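Local coordinates for protein inorganic pyrophosphatase (Shewanella sp. AS-11, PDB 6LL8) that probably hydrolyses diphosphate to two phosphate ions with the help of divalent metal ions such as manganese or magnesium, as a type II (DHH-family) pyrophosphatase, at residues D197-D202 against E234-K239; K204-N209 against V213-L218. All coordinates share one frame; numbering follows the deposited sequence.

Contact 1 of 2, residues D197-D202 against E234-K239; sequences DLVMRD and EADIAK
Val199 meets helix 230-243 with both of its methyl groups, and Asp236 and Ile237 receive them. CG1 and CG2 of Val199 each lie 4.0 Å from CG2 of Ile237, so the isoleucine's branch methyl faces the fork of the valine, and the two side chains run at about a right angle. CG1 of Val199 stands opposite the backbone N (chi1 169°), which turns the fork toward the helix. Ile237 offers only its branch: with chi1 at 63° its CG1 arm leads away from Val199; the Ile237 side chain also touches Leu264 and Val266 of strand 260-267. Beside this, OD2 of Asp236 comes within 3.5 Å of CG2 of Val199, a van der Waals contact of a carboxylate with a methyl group. The buried surface is small, 112 Å², where helix 195-199 packs against the longer helix 230-243 within the DHHA2 domain; the nearest CA atoms, those of Val199 and Ile237, are 7.2 Å apart. Leu233 and Leu240, from the same long helix, also touch Val199 and extend its apolar surroundings. An alanine here would take away both methyls and would probably open a gap beside CG2 of Ile237. The carboxylate of Asp236 is positioned by a salt bridge from its OD2 to NE of Arg196, which precedes the 197-202 segment on the short helix.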
# COMPACT_ATOMS: atom_id res chain seq x y z
N ASP A 197 -15.76 3.74 6.05
CA ASP A 197 -14.56 4.55 5.77
C ASP A 197 -13.33 3.84 6.35
O ASP A 197 -12.27 3.90 5.72
CB ASP A 197 -14.70 5.97 6.31
CG ASP A 197 -15.73 6.84 5.59
OD1 ASP A 197 -16.11 6.50 4.46
OD2 ASP A 197 -16.05 7.88 6.14
N LEU A 198 -13.46 3.16 7.49
CA LEU A 198 -12.32 2.40 8.03
C LEU A 198 -12.07 1.15 7.19
O LEU A 198 -10.90 0.86 6.86
CB LEU A 198 -12.60 2.03 9.48
CG LEU A 198 -12.65 3.18 10.47
CD1 LEU A 198 -13.06 2.67 11.83
CD2 LEU A 198 -11.32 3.92 10.55
N VAL A 199 -13.10 0.41 6.83
CA VAL A 199 -12.91 -0.81 6.01
C VAL A 199 -12.17 -0.42 4.71
O VAL A 199 -11.30 -1.16 4.28
CB VAL A 199 -14.26 -1.49 5.73
CG1 VAL A 199 -14.15 -2.58 4.70
CG2 VAL A 199 -14.88 -2.01 7.01
N MET A 200 -12.55 0.69 4.09
CA MET A 200 -12.01 1.08 2.78
C MET A 200 -10.72 1.88 2.88
O MET A 200 -10.16 2.20 1.83
CB MET A 200 -13.04 1.90 1.99
CG MET A 200 -14.31 1.15 1.67
SD MET A 200 -14.08 -0.37 0.81
CE MET A 200 -13.29 0.23 -0.66
N ARG A 201 -10.25 2.22 4.05
CA ARG A 201 -9.11 3.16 4.16
C ARG A 201 -7.85 2.58 3.52
O ARG A 201 -7.09 3.36 2.94
CB ARG A 201 -8.85 3.47 5.63
CG ARG A 201 -7.62 4.33 5.85
CD ARG A 201 -7.71 5.12 7.11
NE ARG A 201 -8.72 6.16 6.98
CZ ARG A 201 -9.19 6.84 8.02
NH1 ARG A 201 -8.77 6.56 9.23
NH2 ARG A 201 -10.11 7.76 7.82
N ASP A 202 -7.61 1.29 3.68
CA ASP A 202 -6.38 0.64 3.19
C ASP A 202 -6.78 -0.71 2.66
O ASP A 202 -6.38 -1.75 3.23
CB ASP A 202 -5.36 0.58 4.30
CG ASP A 202 -4.02 -0.02 3.96
OD1 ASP A 202 -3.78 -0.24 2.76
OD2 ASP A 202 -3.22 -0.17 4.94
N GLU A 234 -17.62 -5.86 11.35
CA GLU A 234 -18.02 -7.20 10.90
C GLU A 234 -19.27 -7.11 10.02
O GLU A 234 -19.36 -7.78 8.98
CB GLU A 234 -18.22 -8.12 12.09
CG GLU A 234 -16.91 -8.41 12.81
CD GLU A 234 -17.11 -9.29 14.02
OE1 GLU A 234 -17.87 -8.87 14.95
OE2 GLU A 234 -16.49 -10.37 14.05
N ALA A 235 -20.25 -6.31 10.44
CA ALA A 235 -21.48 -6.14 9.65
C ALA A 235 -21.12 -5.49 8.32
O ALA A 235 -21.67 -5.86 7.27
CB ALA A 235 -22.50 -5.31 10.39
N ASP A 236 -20.20 -4.53 8.35
CA ASP A 236 -19.87 -3.80 7.12
C ASP A 236 -19.13 -4.66 6.10
O ASP A 236 -19.41 -4.55 4.90
CB ASP A 236 -19.11 -2.53 7.42
CG ASP A 236 -19.12 -1.62 6.21
OD1 ASP A 236 -20.24 -1.15 5.79
OD2 ASP A 236 -18.04 -1.48 5.62
N ILE A 237 -18.22 -5.53 6.55
CA ILE A 237 -17.49 -6.38 5.57
C ILE A 237 -18.46 -7.37 4.92
O ILE A 237 -18.26 -7.72 3.76
CB ILE A 237 -16.24 -7.05 6.13
CG1 ILE A 237 -16.53 -8.03 7.26
CG2 ILE A 237 -15.22 -5.99 6.51
CD1 ILE A 237 -15.29 -8.80 7.69
N ALA A 238 -19.50 -7.84 5.62
CA ALA A 238 -20.50 -8.73 5.00
C ALA A 238 -21.23 -7.96 3.90
O ALA A 238 -21.48 -8.53 2.84
CB ALA A 238 -21.47 -9.23 6.04
N LYS A 239 -21.60 -6.70 4.13
CA LYS A 239 -22.25 -5.87 3.09
C LYS A 239 -21.30 -5.68 1.92
O LYS A 239 -21.72 -5.83 0.78
CB LYS A 239 -22.66 -4.52 3.67
CG LYS A 239 -23.80 -4.54 4.67
CD LYS A 239 -24.18 -3.14 5.17
CE LYS A 239 -25.02 -3.11 6.42
NZ LYS A 239 -26.32 -3.81 6.24

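Contact 2 of 2, residues K204-N209 against V213-L218. With 2PN (imidodiphosphoric acid), chain I.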
# COMPACT_ATOMS: atom_id res chain seq x y z
N LYS A 204 -7.63 -3.43 -0.60
CA LYS A 204 -7.24 -3.90 -1.93
C LYS A 204 -8.05 -5.11 -2.31
O LYS A 204 -8.26 -6.01 -1.49
CB LYS A 204 -5.76 -4.28 -1.97
CG LYS A 204 -4.82 -3.10 -1.73
CD LYS A 204 -3.38 -3.55 -1.68
CE LYS A 204 -2.43 -2.38 -1.45
NZ LYS A 204 -1.03 -2.85 -1.40
N ASP A 205 -8.46 -5.16 -3.56
CA ASP A 205 -9.04 -6.35 -4.18
C ASP A 205 -7.93 -7.14 -4.87
O ASP A 205 -7.01 -6.57 -5.49
CB ASP A 205 -10.14 -6.01 -5.17
CG ASP A 205 -11.50 -5.79 -4.56
OD1 ASP A 205 -11.84 -6.53 -3.61
OD2 ASP A 205 -12.22 -4.89 -5.01
N PHE A 206 -8.08 -8.45 -4.81
CA PHE A 206 -7.19 -9.44 -5.43
C PHE A 206 -8.03 -10.40 -6.23
O PHE A 206 -9.03 -10.92 -5.72
CB PHE A 206 -6.43 -10.23 -4.36
CG PHE A 206 -5.52 -9.36 -3.53
CD1 PHE A 206 -6.00 -8.70 -2.41
CD2 PHE A 206 -4.21 -9.14 -3.92
CE1 PHE A 206 -5.19 -7.86 -1.68
CE2 PHE A 206 -3.39 -8.32 -3.17
CZ PHE A 206 -3.89 -7.66 -2.06
N ASN A 207 -7.58 -10.71 -7.43
CA ASN A 207 -8.10 -11.85 -8.21
C ASN A 207 -7.24 -13.06 -7.89
O ASN A 207 -6.05 -13.10 -8.30
CB ASN A 207 -8.05 -11.50 -9.69
CG ASN A 207 -8.58 -12.61 -10.55
OD1 ASN A 207 -8.88 -13.68 -10.07
ND2 ASN A 207 -8.65 -12.34 -11.83
N MET A 208 -7.77 -14.00 -7.12
CA MET A 208 -7.04 -15.22 -6.72
C MET A 208 -7.67 -16.42 -7.44
O MET A 208 -8.71 -16.88 -7.01
CB MET A 208 -7.06 -15.37 -5.21
CG MET A 208 -6.36 -14.20 -4.52
SD MET A 208 -6.13 -14.52 -2.78
CE MET A 208 -5.12 -13.13 -2.31
N ASN A 209 -7.09 -16.79 -8.57
CA ASN A 209 -7.59 -17.91 -9.40
C ASN A 209 -9.07 -17.70 -9.73
O ASN A 209 -9.85 -18.65 -9.67
CB ASN A 209 -7.28 -19.23 -8.70
CG ASN A 209 -7.37 -20.39 -9.65
OD1 ASN A 209 -7.31 -20.20 -10.86
ND2 ASN A 209 -7.54 -21.58 -9.10
N VAL A 213 -11.16 -11.44 -3.90
CA VAL A 213 -10.90 -11.38 -2.46
C VAL A 213 -10.54 -9.94 -2.09
O VAL A 213 -9.55 -9.40 -2.60
CB VAL A 213 -9.75 -12.34 -2.11
CG1 VAL A 213 -9.36 -12.21 -0.65
CG2 VAL A 213 -10.12 -13.76 -2.48
N GLY A 214 -11.31 -9.33 -1.22
CA GLY A 214 -11.00 -8.02 -0.70
C GLY A 214 -10.30 -8.11 0.63
O GLY A 214 -10.74 -8.88 1.49
N ILE A 215 -9.23 -7.35 0.81
CA ILE A 215 -8.48 -7.36 2.09
C ILE A 215 -8.23 -5.91 2.50
O ILE A 215 -7.52 -5.18 1.78
CB ILE A 215 -7.15 -8.11 1.96
CG1 ILE A 215 -7.33 -9.48 1.31
CG2 ILE A 215 -6.49 -8.17 3.32
CD1 ILE A 215 -6.06 -10.28 1.15
N GLY A 216 -8.76 -5.52 3.64
CA GLY A 216 -8.44 -4.25 4.26
C GLY A 216 -7.45 -4.43 5.38
O GLY A 216 -7.26 -5.54 5.90
N GLN A 217 -6.84 -3.33 5.77
CA GLN A 217 -5.92 -3.33 6.92
C GLN A 217 -6.03 -2.01 7.65
O GLN A 217 -6.14 -0.96 7.00
CB GLN A 217 -4.49 -3.57 6.46
CG GLN A 217 -3.51 -3.65 7.64
CD GLN A 217 -2.15 -4.19 7.29
OE1 GLN A 217 -1.66 -3.96 6.19
NE2 GLN A 217 -1.53 -4.93 8.19
N LEU A 218 -6.01 -2.08 8.96
CA LEU A 218 -5.96 -0.90 9.84
C LEU A 218 -4.82 -1.11 10.82
O LEU A 218 -4.97 -1.84 11.82
CB LEU A 218 -7.28 -0.69 10.55
CG LEU A 218 -8.43 -0.35 9.63
CD1 LEU A 218 -9.77 -0.61 10.30
CD2 LEU A 218 -8.33 1.10 9.15
P1 2PN I . 1.81 -1.74 0.34
O1 2PN I . 0.93 -1.09 -0.73
O2 2PN I . 1.58 -1.14 1.71
O3 2PN I . 3.27 -1.72 -0.07
N1 2PN I . 1.37 -3.33 0.41
P2 2PN I . 0.58 -4.27 1.51
O4 2PN I . -0.52 -4.95 0.71
O5 2PN I . -0.01 -3.36 2.58
O6 2PN I . 1.57 -5.26 2.07
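Lys204 and Ile215 pair their backbones in both directions, as do Phe206 and Val213, making an antiparallel beta hairpin from strands 203-208 and 211-220. The short axes run at 147° to each other and approach to 4.6 Å. Ile215 N gives a nearly straight bond to Lys204 O (2.8 Å, 168° at the hydrogen), whereas Lys204 N reaches Ile215 O from above the carbonyl plane. Phe206 N to Val213 O is the more bent bond of the second pair, at 147°. Between them, Asp205 and Gly214 form a non-hydrogen-bonded pair whose CA atoms are 4.3 Å apart. Asp205 OD1 lies 3.4 Å from Gly214 CA, a closeness helped by the glycine, since a side chain there would probably crowd the carboxylate; the same OD1 is in a salt bridge with Arg246. On the face carrying Lys204, Phe206, Val213 and Ile215, Ile215 CD1 comes up to the Phe206 ring obliquely, 3.8 Å from CE1, and the two side chains cross at about a right angle. Val213 O sits in the ring plane at the edge. Further along, Met208 SD touches Val213 CG2. Strand 203-208 borders the five-stranded mixed sheet, and strand 211-220 joins it to strand 248-255. Strand 203-208 carries Lys204, which reaches the imidodiphosphate pocket, where Arg294, His96 and Lys295 also bind the ligand. Beyond CG the lysine is fully extended, and this reach brings its ammonium group to both phosphoryl groups: Lys204 NZ donates to 2PN O4 on P2 and, at 2.7 Å, to 2PN O1 on P1.

How the contacts relate
Followed from the N terminus, the chain leaves helix 195-199 through the first segment of contact 1 and enters strand 203-208. Contact 2 then closes a tight loop, with just three residues separating 204-209 from 213-218. Strand 211-220 runs on to helix 230-243, where 234-239 closes the wider loop of contact 1; the hairpin therefore lies wholly within that loop, and the two contacts do not cross. Their centres are 12 Å apart, yet they touch: Asp202 O and Gln217 N, 3.0 Å apart, probably form a hydrogen bond, and Leu198 O packs on Leu218 CD2. Contact 1 joins two helices, contact 2 pairs the outermost strand with its neighbour, and 197-202 lies against strand 211-220 of the DHHA2 domain's mixed sheet.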